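Neural-cadherin (Drosophila melanogaster, PDB 3UBF) mediates calcium-dependent, homophilic adhesion between cells through a chain of extracellular cadherin repeats, of which this piece covers three. Local coordinates at residues 104-109 with 141-146; 130-135 with 181-186. One frame throughout, in Å; residues are numbered along the deposited sequence.

How the interactions relate
Both interactions lie in the middle cadherin repeat of this three-repeat piece, with centres about 4 Å apart. Each joins the two facing sheets of the beta-sandwich. Their segments alternate along the chain: 104-109, 130-135, 141-146, 181-186. Strands 105-106 and 126-133 are neighbours in one sheet. Strands 141-149 and 176-185 are neighbours in the other. The two contacts therefore fill adjoining parts of one core. The Asn108 side chain, from the loop after strand 105-106, bonds Gln131 N, and His142 N pairs with Glu184 O between strands 141-149 and 176-185. Interaction 2 also runs to the end of the repeat where metals gather at the junction with the first repeat.

Interaction 1 (104-109 with 141-146); sequences PYFINR and IHYFIV. With ZN (zinc ion), chain C.
Phe106 and Tyr143 meet across the sandwich because both turn CG beside the backbone N, with chi1 of -72° and -55°. Each ring then reaches inward. They meet edge to edge, with Phe106 CE2 4.2 Å from Tyr143 CD2. Each of these atoms lies near the plane of the other ring, so this is not a stack. Ile141 has chi1 of 63°, which puts CG1 between the backbone N and the carbonyl carbon. The other branch, CG2, faces the proline, and Ile141 CG2 lies 4.3 Å from Pro104 CB. Both contacts are light and apolar, and no hydrogen bond crosses between the segments.

The polar end of Tyr143 is satisfied elsewhere: its OH accepts the backbone N-H of Ala132. After Phe106 the chain leaves the strand, and Arg109 bridges two of its carbonyls. Its NH1 bonds Asn108 O at 2.7 Å and Phe106 O at 3.2 Å, coming from above both carbonyl planes. The Asn108 side chain ties this loop to the neighbouring strand 126-133, OD1 accepting from Gln131 N and ND2 donating to Thr129 O. His142 leaves its strand on the outer face of the sheet. His142 ND1 binds a zinc ion at 2.2 Å, and Glu158 completes the protein side of that site.

In the cadherin beta-sandwich, strand 105-106 pairs with 126-133 at the margin of one sheet. Strand 141-149 is the outermost strand of the facing sheet, next to 176-185. Met113 of strand 113-117 packs on Phe106, while Leu130 and Ala183 pack on Tyr143.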
loop_
_atom_site.group_PDB
_atom_site.type_symbol
_atom_site.label_atom_id
_atom_site.label_comp_id
_atom_site.label_asym_id
_atom_site.label_seq_id
_atom_site.Cartn_x
_atom_site.Cartn_y
_atom_site.Cartn_z
ATOM N N PRO A 104 -2.971 -2.286 5.543
ATOM C CA PRO A 104 -2.125 -1.193 5.089
ATOM C C PRO A 104 -0.810 -1.701 4.517
ATOM O O PRO A 104 -0.378 -2.826 4.801
ATOM C CB PRO A 104 -1.871 -0.380 6.362
ATOM C CG PRO A 104 -2.098 -1.322 7.472
ATOM C CD PRO A 104 -3.153 -2.272 7.005
ATOM N N TYR A 105 -0.196 -0.872 3.688
ATOM C CA TYR A 105 1.111 -1.168 3.139
ATOM C C TYR A 105 1.888 0.127 3.142
ATOM O O TYR A 105 1.306 1.204 3.018
ATOM C CB TYR A 105 0.993 -1.736 1.725
ATOM C CG TYR A 105 0.085 -0.940 0.837
ATOM C CD1 TYR A 105 0.589 0.027 -0.027
ATOM C CD2 TYR A 105 -1.285 -1.148 0.866
ATOM C CE1 TYR A 105 -0.239 0.765 -0.830
ATOM C CE2 TYR A 105 -2.133 -0.402 0.071
ATOM C CZ TYR A 105 -1.606 0.549 -0.774
ATOM O OH TYR A 105 -2.474 1.267 -1.563
ATOM N N PHE A 106 3.197 0.024 3.318
ATOM C CA PHE A 106 4.060 1.193 3.241
ATOM C C PHE A 106 4.120 1.713 1.815
ATOM O O PHE A 106 4.264 0.928 0.865
ATOM C CB PHE A 106 5.446 0.860 3.764
ATOM C CG PHE A 106 5.492 0.684 5.261
ATOM C CD1 PHE A 106 5.669 -0.580 5.819
ATOM C CD2 PHE A 106 5.332 1.783 6.113
ATOM C CE1 PHE A 106 5.709 -0.745 7.184
ATOM C CE2 PHE A 106 5.357 1.630 7.488
ATOM C CZ PHE A 106 5.545 0.368 8.031
ATOM N N ILE A 107 3.954 3.026 1.682
ATOM C CA ILE A 107 4.137 3.727 0.407
ATOM C C ILE A 107 5.473 4.466 0.298
ATOM O O ILE A 107 5.787 5.026 -0.751
ATOM C CB ILE A 107 2.938 4.665 0.043
ATOM C CG1 ILE A 107 2.803 5.813 1.037
ATOM C CG2 ILE A 107 1.651 3.862 -0.012
ATOM C CD1 ILE A 107 1.749 6.851 0.651
ATOM N N ASN A 108 6.264 4.459 1.365
ATOM C CA ASN A 108 7.671 4.912 1.268
ATOM C C ASN A 108 8.398 4.321 0.067
ATOM O O ASN A 108 8.389 3.103 -0.143
ATOM C CB ASN A 108 8.444 4.573 2.534
ATOM C CG ASN A 108 7.925 5.318 3.736
ATOM O OD1 ASN A 108 7.104 4.790 4.490
ATOM N ND2 ASN A 108 8.372 6.561 3.912
ATOM N N ARG A 109 8.998 5.188 -0.739
ATOM C CA ARG A 109 9.851 4.732 -1.826
ATOM C C ARG A 109 11.167 5.516 -1.819
ATOM O O ARG A 109 11.178 6.684 -1.427
ATOM C CB ARG A 109 9.127 4.803 -3.179
ATOM C CG ARG A 109 7.933 3.817 -3.351
ATOM C CD ARG A 109 8.360 2.339 -3.284
ATOM N NE ARG A 109 7.245 1.405 -3.492
ATOM C CZ ARG A 109 6.433 0.967 -2.524
ATOM N NH1 ARG A 109 6.590 1.362 -1.278
ATOM N NH2 ARG A 109 5.452 0.132 -2.793
ATOM N N ILE A 141 -4.343 4.353 11.405
ATOM C CA ILE A 141 -3.186 3.508 11.621
ATOM C C ILE A 141 -2.204 4.128 12.603
ATOM O O ILE A 141 -2.092 5.363 12.707
ATOM C CB ILE A 141 -2.465 3.160 10.290
ATOM C CG1 ILE A 141 -1.910 4.417 9.614
ATOM C CG2 ILE A 141 -3.384 2.368 9.356
ATOM C CD1 ILE A 141 -1.201 4.136 8.286
ATOM N N HIS A 142 -1.515 3.263 13.341
ATOM C CA HIS A 142 -0.466 3.698 14.253
ATOM C C HIS A 142 0.857 3.087 13.830
ATOM O O HIS A 142 0.947 1.882 13.586
ATOM C CB HIS A 142 -0.762 3.302 15.697
ATOM C CG HIS A 142 -1.919 4.022 16.305
ATOM N ND1 HIS A 142 -2.369 3.751 17.579
ATOM C CD2 HIS A 142 -2.743 4.978 15.812
ATOM C CE1 HIS A 142 -3.410 4.521 17.851
ATOM N NE2 HIS A 142 -3.660 5.273 16.794
ATOM N N TYR A 143 1.879 3.925 13.744
ATOM C CA TYR A 143 3.218 3.472 13.451
ATOM C C TYR A 143 3.962 3.198 14.743
ATOM O O TYR A 143 3.819 3.931 15.713
ATOM C CB TYR A 143 3.967 4.539 12.668
ATOM C CG TYR A 143 3.291 4.989 11.398
ATOM C CD1 TYR A 143 2.359 6.027 11.415
ATOM C CD2 TYR A 143 3.596 4.395 10.175
ATOM C CE1 TYR A 143 1.751 6.456 10.256
ATOM C CE2 TYR A 143 2.992 4.825 9.013
ATOM C CZ TYR A 143 2.071 5.850 9.068
ATOM O OH TYR A 143 1.459 6.279 7.926
ATOM N N PHE A 144 4.765 2.143 14.757
ATOM C CA PHE A 144 5.613 1.854 15.915
ATOM C C PHE A 144 6.810 0.997 15.553
ATOM O O PHE A 144 6.843 0.371 14.494
ATOM C CB PHE A 144 4.812 1.211 17.054
ATOM C CG PHE A 144 4.086 -0.043 16.665
ATOM C CD1 PHE A 144 4.681 -1.287 16.818
ATOM C CD2 PHE A 144 2.778 0.017 16.188
ATOM C CE1 PHE A 144 3.996 -2.458 16.478
ATOM C CE2 PHE A 144 2.076 -1.149 15.852
ATOM C CZ PHE A 144 2.690 -2.388 15.990
ATOM N N ILE A 145 7.792 0.981 16.449
ATOM C CA ILE A 145 9.015 0.200 16.266
ATOM C C ILE A 145 8.827 -1.170 16.895
ATOM O O ILE A 145 8.505 -1.257 18.082
ATOM C CB ILE A 145 10.227 0.914 16.933
ATOM C CG1 ILE A 145 10.546 2.214 16.197
ATOM C CG2 ILE A 145 11.451 0.003 16.983
ATOM C CD1 ILE A 145 11.292 3.218 17.027
ATOM N N VAL A 146 9.035 -2.231 16.116
ATOM C CA VAL A 146 8.940 -3.586 16.657
ATOM C C VAL A 146 10.294 -4.136 17.085
ATOM O O VAL A 146 10.364 -5.066 17.880
ATOM C CB VAL A 146 8.188 -4.585 15.712
ATOM C CG1 VAL A 146 7.046 -3.898 14.995
ATOM C CG2 VAL A 146 9.119 -5.235 14.713
HETATM ZN ZN ZN C . -0.843 3.010 18.986
#

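Interaction 2 (130-135 with 181-186); sequences LQARDP and VKAEDQ. With ZN (zinc ion), chain G.
Leu130 and Val181 reach toward each other tip to tip in the buried part of this contact. Leu130 CD2 is 3.7 Å from Val181 CG2. The second methyl is used as well, with Leu130 CD1 3.8 Å from Val181 CB. Two residues on, the sheets come closer: the CA atoms of Ala132 and Ala183 are 6.7 Å apart. Across this shorter distance the two alanine methyls meet directly, with Ala132 CB 3.8 Å from Ala183 CB. The segments run in nearly the same direction, 26° apart, which keeps the facing pairs in step.

The other side of segment 130-135 is looser. Gln131 and Arg133 alternate with the inward residues and are exposed, and neither touches segment 181-186. Pro135 and Gln186 are likewise exposed at the end of the contact.

Here the apolar packing gives way to a metal site. Asp134 and Asp185 both hold CG anti to the backbone N (chi1 -166° for Asp134), which carries each carboxylate toward the zinc. The two side chains cross at about a right angle, with carboxylate planes 72° apart. Asp134 OD2 and Asp185 OD2 are 2.8 Å apart and are brought together by a shared zinc ion. His139 is its third protein ligand. The modelled lengths of 1.7 Å from zinc to Asp134 OD2 and to Asp185 OD2 are doubtfully short. The backbone N-H groups of Asp136 and Asn187 bond the OD1 atoms of Asp134 and Asp185. Asp134-Pro135-Asp136 matches the Asp-x-Asp calcium motif of cadherins, so zinc probably occupies a calcium-type position.

Strand 126-133 lies between 105-106 and 162-165 in one sheet. Strand 176-185 lies between 201-207 and 141-149 in the facing sheet. Met113 of strand 113-117 packs against both Leu130 and Val181.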
loop_
_atom_site.group_PDB
_atom_site.type_symbol
_atom_site.label_atom_id
_atom_site.label_comp_id
_atom_site.label_asym_id
_atom_site.label_seq_id
_atom_site.Cartn_x
_atom_site.Cartn_y
_atom_site.Cartn_z
ATOM N N LEU A 130 7.730 7.600 8.098
ATOM C CA LEU A 130 7.001 6.414 7.680
ATOM C C LEU A 130 5.649 6.827 7.134
ATOM O O LEU A 130 4.965 7.658 7.742
ATOM C CB LEU A 130 6.800 5.464 8.857
ATOM C CG LEU A 130 8.063 5.011 9.585
ATOM C CD1 LEU A 130 7.644 4.280 10.839
ATOM C CD2 LEU A 130 8.955 4.135 8.672
ATOM N N GLN A 131 5.283 6.278 5.975
ATOM C CA GLN A 131 3.966 6.532 5.388
ATOM C C GLN A 131 3.394 5.230 4.903
ATOM O O GLN A 131 3.907 4.638 3.957
ATOM C CB GLN A 131 4.039 7.520 4.226
ATOM C CG GLN A 131 4.486 8.923 4.621
ATOM C CD GLN A 131 5.150 9.673 3.467
ATOM O OE1 GLN A 131 4.531 9.893 2.415
ATOM N NE2 GLN A 131 6.425 10.053 3.654
ATOM N N ALA A 132 2.347 4.771 5.580
ATOM C CA ALA A 132 1.571 3.637 5.120
ATOM C C ALA A 132 0.206 4.121 4.635
ATOM O O ALA A 132 -0.270 5.187 5.028
ATOM C CB ALA A 132 1.412 2.637 6.235
ATOM N N ARG A 133 -0.415 3.327 3.775
ATOM C CA ARG A 133 -1.747 3.597 3.287
ATOM C C ARG A 133 -2.623 2.411 3.624
ATOM O O ARG A 133 -2.249 1.263 3.361
ATOM C CB ARG A 133 -1.703 3.798 1.774
ATOM C CG ARG A 133 -3.040 4.026 1.114
ATOM C CD ARG A 133 -2.867 4.072 -0.404
ATOM N NE ARG A 133 -2.110 5.251 -0.837
ATOM C CZ ARG A 133 -1.390 5.321 -1.960
ATOM N NH1 ARG A 133 -0.742 6.445 -2.268
ATOM N NH2 ARG A 133 -1.306 4.267 -2.765
ATOM N N ASP A 134 -3.768 2.689 4.235
ATOM C CA ASP A 134 -4.821 1.700 4.409
ATOM C C ASP A 134 -5.775 1.909 3.248
ATOM O O ASP A 134 -6.318 3.001 3.090
ATOM C CB ASP A 134 -5.541 1.876 5.755
ATOM C CG ASP A 134 -6.411 0.678 6.129
ATOM O OD1 ASP A 134 -7.220 0.213 5.302
ATOM O OD2 ASP A 134 -6.306 0.201 7.279
ATOM N N PRO A 135 -5.957 0.871 2.405
ATOM C CA PRO A 135 -6.919 0.992 1.298
ATOM C C PRO A 135 -8.318 1.311 1.803
ATOM O O PRO A 135 -9.134 1.844 1.043
ATOM C CB PRO A 135 -6.871 -0.384 0.604
ATOM C CG PRO A 135 -6.149 -1.295 1.544
ATOM C CD PRO A 135 -5.222 -0.409 2.355
ATOM N N VAL A 181 10.029 -1.435 11.645
ATOM C CA VAL A 181 8.876 -0.572 11.855
ATOM C C VAL A 181 7.640 -1.231 11.266
ATOM O O VAL A 181 7.737 -2.098 10.391
ATOM C CB VAL A 181 9.084 0.801 11.193
ATOM C CG1 VAL A 181 10.188 1.603 11.906
ATOM C CG2 VAL A 181 9.408 0.634 9.702
ATOM N N LYS A 182 6.475 -0.814 11.740
ATOM C CA LYS A 182 5.236 -1.471 11.391
ATOM C C LYS A 182 4.170 -0.416 11.551
ATOM O O LYS A 182 4.299 0.469 12.399
ATOM C CB LYS A 182 5.004 -2.596 12.390
ATOM C CG LYS A 182 3.979 -3.650 12.047
ATOM C CD LYS A 182 3.829 -4.560 13.273
ATOM C CE LYS A 182 2.785 -5.633 13.095
ATOM N NZ LYS A 182 3.295 -6.768 12.273
ATOM N N ALA A 183 3.135 -0.487 10.724
ATOM C CA ALA A 183 1.959 0.344 10.923
ATOM C C ALA A 183 0.787 -0.587 11.146
ATOM O O ALA A 183 0.617 -1.568 10.424
ATOM C CB ALA A 183 1.716 1.245 9.744
ATOM N N GLU A 184 0.001 -0.307 12.172
ATOM C CA GLU A 184 -1.067 -1.203 12.550
ATOM C C GLU A 184 -2.382 -0.467 12.509
ATOM O O GLU A 184 -2.476 0.714 12.859
ATOM C CB GLU A 184 -0.836 -1.828 13.933
ATOM C CG GLU A 184 -1.852 -2.920 14.284
ATOM C CD GLU A 184 -1.589 -3.612 15.616
ATOM O OE1 GLU A 184 -0.415 -3.785 15.987
ATOM O OE2 GLU A 184 -2.566 -4.004 16.292
ATOM N N ASP A 185 -3.389 -1.204 12.077
ATOM C CA ASP A 185 -4.730 -0.725 11.914
ATOM C C ASP A 185 -5.446 -0.725 13.257
ATOM O O ASP A 185 -5.324 -1.680 14.024
ATOM C CB ASP A 185 -5.441 -1.689 10.980
ATOM C CG ASP A 185 -6.602 -1.075 10.310
ATOM O OD1 ASP A 185 -7.042 0.005 10.766
ATOM O OD2 ASP A 185 -7.053 -1.648 9.314
ATOM N N GLN A 186 -6.202 0.337 13.522
ATOM C CA GLN A 186 -6.986 0.456 14.749
ATOM C C GLN A 186 -8.397 -0.077 14.524
ATOM O O GLN A 186 -9.248 -0.032 15.423
ATOM C CB GLN A 186 -7.034 1.917 15.219
ATOM C CG GLN A 186 -5.663 2.561 15.394
ATOM C CD GLN A 186 -4.833 1.869 16.462
ATOM O OE1 GLN A 186 -5.137 1.972 17.651
ATOM N NE2 GLN A 186 -3.786 1.151 16.042
HETATM ZN ZN ZN G . -7.284 -1.098 7.704
#